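Local structure of alpha-1,2-mannosidase (Bacteroides thetaiotaomicron, 2WW2) at residues 275-280 / 661-666; 314-319 / 369-374; 324-329 / 350-355; 339-344 / 635-640. The protein hydrolyses alpha-linked mannose with inversion of configuration, as a calcium-dependent mannosidase of glycoside hydrolase family 92. All coordinates share one frame; numbering follows the deposited sequence.

Contact 1 of 4, residues 275-280 / 661-666; sequences EAEGGT and KVTLHL
Glu275 and Thr663 clasp each other through their backbones in an antiparallel ladder: Glu275 N gives a 2.8 Å bond to Thr663 O, and Thr663 N returns one to Glu275 O. The strands are close here: Val662 CA makes a CA-H...O contact with Glu275 O at 3.2 Å. In the non-hydrogen-bonded pair that follows, Val662 CG1 lies alongside Ala276 CB on the face carrying these two residues. Strand 275-277 forms one border of a six-stranded mixed sheet, and Val662 and Thr663 pack onward against strand 671-675. The face of Glu275, Glu277, Lys661 and Thr663 is looser and wetter. There Glu277 and Lys661 run side by side, but OE2 and NZ remain 4.6 Å apart, too far for a salt bridge, and one water joins them. A second water donates to Glu275 O and Glu277 OE2 and accepts from Thr663 OG1. On this face too, Glu275 (chi1 -71°, CG beside its own N) extends its carboxylate to the edge of the His665 ring, the two planes 24° apart. His665 NE2 donates to Glu275 OE1 almost straight, although the modelled 2.4 Å between them is doubtfully short. An alanine in place of Glu275 would leave NE2 without its carboxylate, and the imidazole would probably be steered mainly by Asn671, which bonds ND1.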
# COMPACT_ATOMS: atom_id res chain seq x y z
N GLU A 275 -11.54 -26.71 30.08
CA GLU A 275 -10.25 -27.32 30.32
C GLU A 275 -9.58 -27.66 29.00
O GLU A 275 -10.01 -28.59 28.32
CB GLU A 275 -10.40 -28.64 31.07
CG GLU A 275 -10.81 -28.58 32.50
CD GLU A 275 -10.68 -29.97 33.14
OE1 GLU A 275 -11.71 -30.64 33.31
OE2 GLU A 275 -9.55 -30.41 33.42
N ALA A 276 -8.51 -26.94 28.66
CA ALA A 276 -7.75 -27.22 27.45
C ALA A 276 -6.57 -28.14 27.75
O ALA A 276 -5.81 -27.90 28.70
CB ALA A 276 -7.26 -25.92 26.82
N GLU A 277 -6.40 -29.18 26.93
CA GLU A 277 -5.30 -30.15 27.09
C GLU A 277 -4.65 -30.45 25.74
O GLU A 277 -5.34 -30.49 24.70
CB GLU A 277 -5.81 -31.47 27.70
CG GLU A 277 -6.47 -31.34 29.07
CD GLU A 277 -7.07 -32.66 29.55
OE1 GLU A 277 -6.30 -33.58 29.87
OE2 GLU A 277 -8.31 -32.78 29.59
N GLY A 278 -3.35 -30.68 25.73
CA GLY A 278 -2.67 -31.07 24.49
C GLY A 278 -2.40 -29.85 23.62
O GLY A 278 -2.96 -29.71 22.54
N GLY A 279 -1.58 -28.94 24.13
CA GLY A 279 -1.22 -27.72 23.41
C GLY A 279 0.11 -27.26 23.98
O GLY A 279 0.55 -27.78 25.01
N THR A 280 0.76 -26.30 23.32
CA THR A 280 2.02 -25.74 23.85
C THR A 280 1.75 -24.80 25.04
O THR A 280 0.63 -24.33 25.22
CB THR A 280 2.78 -24.94 22.77
OG1 THR A 280 2.00 -23.81 22.41
CG2 THR A 280 3.07 -25.81 21.50
N LYS A 661 -7.64 -31.54 22.99
CA LYS A 661 -8.86 -31.75 23.76
C LYS A 661 -9.30 -30.51 24.52
O LYS A 661 -8.47 -29.84 25.16
CB LYS A 661 -8.65 -32.92 24.74
CG LYS A 661 -9.94 -33.44 25.37
CD LYS A 661 -9.63 -34.46 26.46
CE LYS A 661 -10.85 -35.25 26.80
NZ LYS A 661 -10.52 -36.36 27.76
N VAL A 662 -10.59 -30.19 24.46
CA VAL A 662 -11.15 -29.22 25.39
C VAL A 662 -12.38 -29.87 26.01
O VAL A 662 -13.11 -30.60 25.34
CB VAL A 662 -11.58 -27.86 24.74
CG1 VAL A 662 -10.41 -26.92 24.57
CG2 VAL A 662 -12.30 -28.10 23.43
N THR A 663 -12.57 -29.62 27.30
CA THR A 663 -13.73 -30.11 28.02
C THR A 663 -14.46 -28.91 28.61
O THR A 663 -13.88 -28.12 29.36
CB THR A 663 -13.31 -31.04 29.16
OG1 THR A 663 -12.59 -32.15 28.61
CG2 THR A 663 -14.53 -31.57 29.91
N LEU A 664 -15.73 -28.77 28.25
CA LEU A 664 -16.55 -27.71 28.76
C LEU A 664 -17.39 -28.26 29.91
O LEU A 664 -18.13 -29.23 29.74
CB LEU A 664 -17.45 -27.16 27.65
CG LEU A 664 -16.80 -26.31 26.55
CD1 LEU A 664 -16.00 -27.18 25.55
CD2 LEU A 664 -17.88 -25.55 25.81
N HIS A 665 -17.25 -27.65 31.09
CA HIS A 665 -17.99 -28.05 32.28
C HIS A 665 -19.21 -27.18 32.39
O HIS A 665 -19.14 -26.02 32.80
CB HIS A 665 -17.10 -27.94 33.52
CG HIS A 665 -15.97 -28.91 33.50
ND1 HIS A 665 -16.17 -30.28 33.53
CD2 HIS A 665 -14.63 -28.73 33.40
CE1 HIS A 665 -15.00 -30.89 33.47
NE2 HIS A 665 -14.05 -29.98 33.38
N LEU A 666 -20.33 -27.76 31.97
CA LEU A 666 -21.58 -27.03 31.85
C LEU A 666 -22.49 -27.26 33.06
O LEU A 666 -22.18 -28.07 33.94
CB LEU A 666 -22.27 -27.42 30.54
CG LEU A 666 -21.37 -27.15 29.33
CD1 LEU A 666 -21.89 -27.78 28.05
CD2 LEU A 666 -21.14 -25.66 29.11
O HOH W 1 -10.02 -31.42 28.19
O HOH W 2 -9.40 -35.15 30.06

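Contact 2 of 4, residues 314-319 / 369-374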
# COMPACT_ATOMS: atom_id res chain seq x y z
N SER A 314 -28.29 2.90 41.45
CA SER A 314 -28.55 2.94 40.02
C SER A 314 -27.79 4.08 39.35
O SER A 314 -27.99 5.25 39.71
CB SER A 314 -30.05 3.15 39.76
OG SER A 314 -30.25 3.35 38.37
N PRO A 315 -26.95 3.75 38.34
CA PRO A 315 -26.30 4.86 37.66
C PRO A 315 -27.23 5.46 36.62
O PRO A 315 -26.80 6.34 35.88
CB PRO A 315 -25.08 4.20 36.98
CG PRO A 315 -25.55 2.80 36.68
CD PRO A 315 -26.53 2.44 37.81
N TYR A 316 -28.48 4.99 36.58
CA TYR A 316 -29.49 5.55 35.68
C TYR A 316 -30.44 6.54 36.36
O TYR A 316 -30.81 7.55 35.75
CB TYR A 316 -30.29 4.46 34.94
CG TYR A 316 -29.37 3.60 34.08
CD1 TYR A 316 -28.98 4.03 32.82
CD2 TYR A 316 -28.84 2.40 34.57
CE1 TYR A 316 -28.11 3.28 32.05
CE2 TYR A 316 -27.98 1.65 33.80
CZ TYR A 316 -27.62 2.09 32.55
OH TYR A 316 -26.76 1.36 31.77
N ASP A 317 -30.82 6.28 37.61
CA ASP A 317 -31.72 7.20 38.31
C ASP A 317 -31.18 7.67 39.67
O ASP A 317 -31.82 8.48 40.34
CB ASP A 317 -33.16 6.64 38.42
CG ASP A 317 -33.30 5.48 39.40
OD1 ASP A 317 -32.35 5.14 40.15
OD2 ASP A 317 -34.39 4.88 39.42
N GLY A 318 -30.01 7.17 40.06
CA GLY A 318 -29.37 7.64 41.30
C GLY A 318 -29.98 7.18 42.62
O GLY A 318 -29.52 7.58 43.70
N ASN A 319 -31.02 6.35 42.55
CA ASN A 319 -31.60 5.74 43.74
C ASN A 319 -31.01 4.35 44.00
O ASN A 319 -30.37 3.77 43.12
CB ASN A 319 -33.11 5.67 43.58
CG ASN A 319 -33.73 7.04 43.53
OD1 ASN A 319 -34.62 7.31 42.72
ND2 ASN A 319 -33.26 7.93 44.37
N GLU A 369 -26.73 0.74 25.55
CA GLU A 369 -25.98 0.20 24.44
C GLU A 369 -24.49 0.29 24.82
O GLU A 369 -23.83 -0.73 24.90
CB GLU A 369 -26.30 0.92 23.12
CG GLU A 369 -27.77 0.81 22.66
CD GLU A 369 -28.23 -0.61 22.32
OE1 GLU A 369 -27.37 -1.51 22.25
OE2 GLU A 369 -29.45 -0.83 22.13
N TRP A 370 -24.01 1.51 25.07
CA TRP A 370 -22.73 1.70 25.79
C TRP A 370 -23.07 2.30 27.16
O TRP A 370 -23.76 3.32 27.24
CB TRP A 370 -21.80 2.65 25.01
CG TRP A 370 -20.46 2.02 24.68
CD1 TRP A 370 -20.00 1.67 23.44
CD2 TRP A 370 -19.43 1.64 25.62
NE1 TRP A 370 -18.73 1.10 23.55
CE2 TRP A 370 -18.36 1.08 24.87
CE3 TRP A 370 -19.30 1.75 27.01
CZ2 TRP A 370 -17.19 0.61 25.48
CZ3 TRP A 370 -18.14 1.25 27.62
CH2 TRP A 370 -17.10 0.69 26.85
N ALA A 371 -22.61 1.66 28.23
CA ALA A 371 -22.86 2.12 29.60
C ALA A 371 -21.54 2.21 30.35
O ALA A 371 -20.74 1.27 30.32
CB ALA A 371 -23.78 1.12 30.33
N SER A 372 -21.34 3.33 31.04
CA SER A 372 -20.16 3.50 31.89
C SER A 372 -20.25 4.77 32.76
O SER A 372 -19.74 5.82 32.39
CB SER A 372 -18.89 3.56 31.03
OG SER A 372 -17.72 3.57 31.85
N PRO A 373 -20.92 4.68 33.92
CA PRO A 373 -21.68 3.53 34.39
C PRO A 373 -23.12 3.60 33.89
O PRO A 373 -23.80 2.58 33.82
CB PRO A 373 -21.64 3.68 35.91
CG PRO A 373 -21.54 5.17 36.15
CD PRO A 373 -20.82 5.74 34.95
N GLY A 374 -23.57 4.80 33.57
CA GLY A 374 -24.88 4.99 32.96
C GLY A 374 -24.71 5.20 31.47
O GLY A 374 -23.65 4.92 30.91
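The Tyr316 ring takes Gly374 CA over one face, the carbon 4.2 Å from the ring centroid in a CH-pi contact, while the phenol oxygen OH presses on Ala371 CB at 3.3 Å. His375 meets the same tyrosine edge-to-face, and Pro368 and helix 347-364 pack around it. With CG beside the backbone N (chi1 -61°), the ring swings from a flank of the loop across to segment 369-374. Alongside it two proline rings meet, Pro315 CB touching Pro373 CB at 3.6 Å, and Pro315 CG rests 3.4 Å from Pro373 O. A cis peptide precedes Pro373 in the tight turn that brings Gly374 under the tyrosine; a beta carbon on that glycine would collide with Pro315 O. Just before Pro315, Ser314 OG accepts from Tyr316 N and Asp317 N, an ST turn and ST motif that shape the loop between strands 310-313 and 320-322. A serine replacing Tyr316 would probably open a gap over Gly374 and leave Ala371 CB without its neighbour. Thr327 OG1 takes Pro373 O, and Glu363 bonds Ser314 OG, implying that the loop docks on the end of strand 370-371 and the turn after it mainly by van der Waals and CH-pi contacts.

Contact 3 of 4, residues 324-329 / 350-355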
# COMPACT_ATOMS: atom_id res chain seq x y z
N TYR A 324 -30.17 -6.61 40.83
CA TYR A 324 -28.88 -6.66 40.13
C TYR A 324 -28.74 -5.55 39.12
O TYR A 324 -29.69 -5.15 38.46
CB TYR A 324 -28.68 -8.01 39.42
CG TYR A 324 -28.84 -9.20 40.34
CD1 TYR A 324 -27.91 -9.44 41.35
CD2 TYR A 324 -29.91 -10.08 40.21
CE1 TYR A 324 -28.04 -10.52 42.20
CE2 TYR A 324 -30.05 -11.18 41.07
CZ TYR A 324 -29.10 -11.38 42.05
OH TYR A 324 -29.21 -12.45 42.92
N MET A 325 -27.51 -5.06 39.00
CA MET A 325 -27.16 -4.11 37.98
C MET A 325 -25.75 -4.48 37.54
O MET A 325 -24.94 -4.96 38.35
CB MET A 325 -27.22 -2.68 38.54
CG MET A 325 -26.86 -1.59 37.51
SD MET A 325 -27.79 -1.64 35.97
CE MET A 325 -29.49 -1.40 36.56
N TYR A 326 -25.47 -4.30 36.25
CA TYR A 326 -24.11 -4.43 35.70
C TYR A 326 -23.81 -3.18 34.92
O TYR A 326 -24.72 -2.47 34.50
CB TYR A 326 -24.01 -5.61 34.69
CG TYR A 326 -23.89 -6.95 35.35
CD1 TYR A 326 -22.67 -7.65 35.34
CD2 TYR A 326 -24.98 -7.53 36.02
CE1 TYR A 326 -22.56 -8.89 35.97
CE2 TYR A 326 -24.87 -8.77 36.64
CZ TYR A 326 -23.66 -9.45 36.60
OH TYR A 326 -23.56 -10.67 37.23
N THR A 327 -22.54 -2.95 34.62
CA THR A 327 -22.22 -1.84 33.74
C THR A 327 -20.83 -2.00 33.13
O THR A 327 -20.22 -3.05 33.27
CB THR A 327 -22.32 -0.50 34.49
OG1 THR A 327 -22.20 0.55 33.52
CG2 THR A 327 -21.18 -0.37 35.53
N ASP A 328 -20.37 -0.95 32.44
CA ASP A 328 -19.10 -0.95 31.74
C ASP A 328 -19.05 -1.95 30.61
O ASP A 328 -18.35 -2.96 30.66
CB ASP A 328 -17.95 -1.13 32.73
CG ASP A 328 -17.79 0.09 33.60
OD1 ASP A 328 -17.84 1.21 33.02
OD2 ASP A 328 -17.65 -0.06 34.83
N ASN A 329 -19.83 -1.66 29.57
CA ASN A 329 -19.92 -2.56 28.44
C ASN A 329 -20.40 -1.79 27.24
O ASN A 329 -21.32 -1.01 27.38
CB ASN A 329 -20.97 -3.65 28.73
CG ASN A 329 -20.46 -5.00 28.39
OD1 ASN A 329 -21.15 -5.81 27.77
ND2 ASN A 329 -19.22 -5.26 28.81
N SER A 350 -25.33 -14.38 32.66
CA SER A 350 -26.32 -13.87 31.70
C SER A 350 -27.69 -13.73 32.35
O SER A 350 -28.46 -12.83 31.98
CB SER A 350 -26.41 -14.79 30.48
OG SER A 350 -25.12 -15.03 29.92
N GLU A 351 -28.02 -14.62 33.28
CA GLU A 351 -29.29 -14.50 34.00
C GLU A 351 -29.42 -13.13 34.67
O GLU A 351 -30.50 -12.52 34.66
CB GLU A 351 -29.46 -15.61 35.06
CG GLU A 351 -29.74 -17.00 34.47
CD GLU A 351 -29.77 -18.11 35.50
OE1 GLU A 351 -29.40 -17.89 36.67
OE2 GLU A 351 -30.17 -19.23 35.14
N ARG A 352 -28.34 -12.65 35.28
CA ARG A 352 -28.36 -11.36 35.99
C ARG A 352 -28.16 -10.17 35.04
O ARG A 352 -28.77 -9.10 35.22
CB ARG A 352 -27.29 -11.34 37.10
CG ARG A 352 -27.46 -12.45 38.14
CD ARG A 352 -26.48 -12.30 39.31
NE ARG A 352 -25.10 -12.55 38.90
CZ ARG A 352 -24.44 -13.67 39.16
NH1 ARG A 352 -25.04 -14.66 39.82
NH2 ARG A 352 -23.18 -13.82 38.76
N VAL A 353 -27.33 -10.36 34.01
CA VAL A 353 -27.08 -9.31 33.03
C VAL A 353 -28.36 -8.96 32.28
O VAL A 353 -28.67 -7.77 32.05
CB VAL A 353 -26.00 -9.72 32.00
CG1 VAL A 353 -26.01 -8.77 30.80
CG2 VAL A 353 -24.62 -9.73 32.66
N THR A 354 -29.12 -9.99 31.90
CA THR A 354 -30.36 -9.72 31.16
C THR A 354 -31.36 -8.98 32.04
O THR A 354 -31.97 -7.99 31.60
CB THR A 354 -31.00 -11.00 30.55
OG1 THR A 354 -31.15 -11.98 31.57
CG2 THR A 354 -30.08 -11.56 29.43
N GLN A 355 -31.50 -9.40 33.30
CA GLN A 355 -32.33 -8.65 34.25
C GLN A 355 -31.88 -7.19 34.38
O GLN A 355 -32.71 -6.28 34.50
CB GLN A 355 -32.27 -9.25 35.66
CG GLN A 355 -33.16 -10.43 35.96
CD GLN A 355 -32.78 -11.05 37.30
OE1 GLN A 355 -32.05 -12.07 37.36
NE2 GLN A 355 -33.21 -10.41 38.38
O HOH W 3 -21.26 -11.81 37.60
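Arg352 is the first residue of the helical segment to touch strand 326-330 and its approach, and it serves two tyrosines at once. Arg352 CB lies 3.6 Å from Tyr326 CE2. Farther out, Arg352 CD sits squarely over the Tyr324 ring, 3.7 Å from the centroid, in a CH-pi contact. A bend at chi3 (-69°) then turns the guanidinium away from that ring and toward Tyr326, where Arg352 NE donates to Tyr326 OH over 2.9 Å in a nearly straight bond (171°). The phenol oxygen lies in the guanidinium plane, and the Tyr326 ring and the guanidinium are almost coplanar, 5° apart. A water closes the arrangement, 2.6 Å from Tyr326 OH and accepting from Arg352 NH2, so NE and NH2 both work along one edge of the group. This is a helix laid against an antiparallel sheet: alternate residues Tyr324 and Tyr326 face helix 347-364, and farther along, Asp328 and Asn329 both oppose Ala371 in a G1 bulge. Val353 comes next, with CG2 centred over one face of Tyr326, 3.8 Å from the ring centroid. Gln355, a turn after Arg352, sets its amide at the edge of the Tyr324 ring, the two planes roughly perpendicular. Tyr302 of the adjacent strand meets Tyr324 edge-to-face.

Contact 4 of 4, residues 339-344 / 635-640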
# COMPACT_ATOMS: atom_id res chain seq x y z
N HIS A 339 -20.84 -12.13 25.31
CA HIS A 339 -22.07 -12.58 25.98
C HIS A 339 -22.50 -13.98 25.56
O HIS A 339 -22.96 -14.74 26.40
CB HIS A 339 -23.18 -11.53 25.86
CG HIS A 339 -22.92 -10.35 26.73
ND1 HIS A 339 -23.21 -10.36 28.08
CD2 HIS A 339 -22.31 -9.16 26.48
CE1 HIS A 339 -22.83 -9.21 28.62
NE2 HIS A 339 -22.29 -8.47 27.67
N PRO A 340 -22.34 -14.33 24.27
CA PRO A 340 -22.61 -15.73 23.93
C PRO A 340 -21.75 -16.71 24.72
O PRO A 340 -22.23 -17.77 25.10
CB PRO A 340 -22.29 -15.80 22.45
CG PRO A 340 -22.72 -14.38 21.95
CD PRO A 340 -22.26 -13.46 23.08
N LEU A 341 -20.47 -16.37 24.96
CA LEU A 341 -19.67 -17.25 25.81
C LEU A 341 -20.31 -17.37 27.20
O LEU A 341 -20.37 -18.47 27.76
CB LEU A 341 -18.21 -16.75 25.92
CG LEU A 341 -17.25 -17.75 26.61
CD1 LEU A 341 -17.03 -18.98 25.75
CD2 LEU A 341 -15.87 -17.12 27.00
N PHE A 342 -20.79 -16.26 27.76
CA PHE A 342 -21.47 -16.33 29.05
C PHE A 342 -22.69 -17.25 28.98
O PHE A 342 -22.90 -18.09 29.86
CB PHE A 342 -21.90 -14.94 29.60
CG PHE A 342 -20.76 -13.96 29.78
CD1 PHE A 342 -19.45 -14.40 30.03
CD2 PHE A 342 -21.00 -12.58 29.71
CE1 PHE A 342 -18.40 -13.47 30.19
CE2 PHE A 342 -19.96 -11.66 29.87
CZ PHE A 342 -18.66 -12.10 30.10
N THR A 343 -23.51 -17.12 27.94
CA THR A 343 -24.73 -17.94 27.89
C THR A 343 -24.40 -19.42 27.91
O THR A 343 -25.22 -20.22 28.32
CB THR A 343 -25.61 -17.66 26.62
OG1 THR A 343 -24.87 -18.03 25.45
CG2 THR A 343 -26.02 -16.18 26.54
N LEU A 344 -23.20 -19.78 27.46
CA LEU A 344 -22.81 -21.19 27.36
C LEU A 344 -22.14 -21.67 28.65
O LEU A 344 -22.58 -22.64 29.27
CB LEU A 344 -21.86 -21.40 26.17
CG LEU A 344 -21.34 -22.83 25.93
CD1 LEU A 344 -22.50 -23.81 25.80
CD2 LEU A 344 -20.42 -22.88 24.69
N TYR A 635 -11.19 -15.60 20.23
CA TYR A 635 -10.10 -16.58 20.32
C TYR A 635 -10.53 -17.78 21.17
O TYR A 635 -10.24 -18.93 20.82
CB TYR A 635 -8.85 -15.93 20.89
CG TYR A 635 -7.63 -16.86 20.93
CD1 TYR A 635 -6.68 -16.84 19.90
CD2 TYR A 635 -7.45 -17.75 21.97
CE1 TYR A 635 -5.57 -17.69 19.92
CE2 TYR A 635 -6.33 -18.61 21.99
CZ TYR A 635 -5.41 -18.57 20.97
OH TYR A 635 -4.32 -19.39 21.01
N VAL A 636 -11.22 -17.53 22.27
CA VAL A 636 -11.67 -18.64 23.14
C VAL A 636 -12.59 -19.59 22.38
O VAL A 636 -12.35 -20.79 22.33
CB VAL A 636 -12.34 -18.12 24.43
CG1 VAL A 636 -12.97 -19.27 25.21
CG2 VAL A 636 -11.29 -17.42 25.30
N PHE A 637 -13.64 -19.05 21.80
CA PHE A 637 -14.52 -19.87 20.97
C PHE A 637 -13.73 -20.60 19.88
O PHE A 637 -13.83 -21.82 19.75
CB PHE A 637 -15.60 -19.00 20.33
CG PHE A 637 -16.87 -18.91 21.12
CD1 PHE A 637 -17.64 -20.05 21.34
CD2 PHE A 637 -17.29 -17.70 21.65
CE1 PHE A 637 -18.83 -19.97 22.08
CE2 PHE A 637 -18.47 -17.61 22.40
CZ PHE A 637 -19.24 -18.74 22.59
N SER A 638 -12.96 -19.86 19.09
CA SER A 638 -12.27 -20.46 17.94
C SER A 638 -11.32 -21.58 18.35
O SER A 638 -11.24 -22.61 17.67
CB SER A 638 -11.55 -19.40 17.10
OG SER A 638 -12.51 -18.53 16.51
N ALA A 639 -10.61 -21.41 19.46
CA ALA A 639 -9.76 -22.49 19.99
C ALA A 639 -10.56 -23.74 20.39
O ALA A 639 -10.08 -24.87 20.26
CB ALA A 639 -8.94 -22.00 21.20
N MET A 640 -11.76 -23.53 20.91
CA MET A 640 -12.63 -24.66 21.28
C MET A 640 -13.15 -25.37 20.03
O MET A 640 -13.50 -26.55 20.07
CB MET A 640 -13.81 -24.17 22.13
CG MET A 640 -13.43 -23.72 23.56
SD MET A 640 -14.86 -23.48 24.64
CE MET A 640 -15.82 -22.23 23.79
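Leu341 and Phe637 overlap head to tail, running antiparallel to one another, each reaching toward the other's helix. The phenyl ring arrives edge-first at the helical backbone: Phe637 CE2 comes within 3.5 Å of Leu341 N, and Pro340 C lies near the ring plane, 3.9 Å from Phe637 CZ. Meanwhile the leucine runs back across the ring. Its CG is anti to the backbone N (chi1 -171°), which carries Leu341 CD1 over one face, 4.0 Å from the centroid and displaced toward the rim, while Leu341 CB touches Phe637 CE2 at 3.6 Å. The ring thus meets backbone at its edge and a methyl on one face. Phe637 has chi1 -93°, away from a staggered value, perhaps reflecting the close fit. The other branch, Leu341 CD2, meets Val636 CG1 at 4.0 Å, the two side chains at about a right angle. Met640, bent at its last torsion, brings CE to Leu341 CD1, and Leu344 CD2 reaches Phe637 CE1. All the touching residues are buried, and their side chains are apolar. The helix axes cross at 56° and stay 11.0 Å apart, a spacing filled by these side chains. Around the pair, helix 281-294 packs Leu291 and Thr294 on Leu341, helix 383-393 meets Pro340 through Asp390, and strand 661-665 places Leu664 against Leu344, consistent with the (alpha/alpha)6 barrel expected for the catalytic domain of this family.

In the fold
From the N terminus, residues 275-280 come first and wait for 661-666: contact 1 closes the longest loop, with the other three nested inside. Contact 2 joins 314-319 to 369-374, and contact 3, joining 324-329 to 350-355, nests within it; strands 326-330 and 370-371 are neighbours in one sheet. Residues 339-344 leave the interior of both these loops to find 635-640, so contact 4 crosses contacts 2 and 3. Contact 4 is also the bridge in space. It touches contact 3 through Asn329 and His339, and contact 1 through Leu664 and Met640, thereby linking the two sheets through helices. Contacts 1 and 2 lie on opposite sides of the chain's centre, their own centres 38 Å apart.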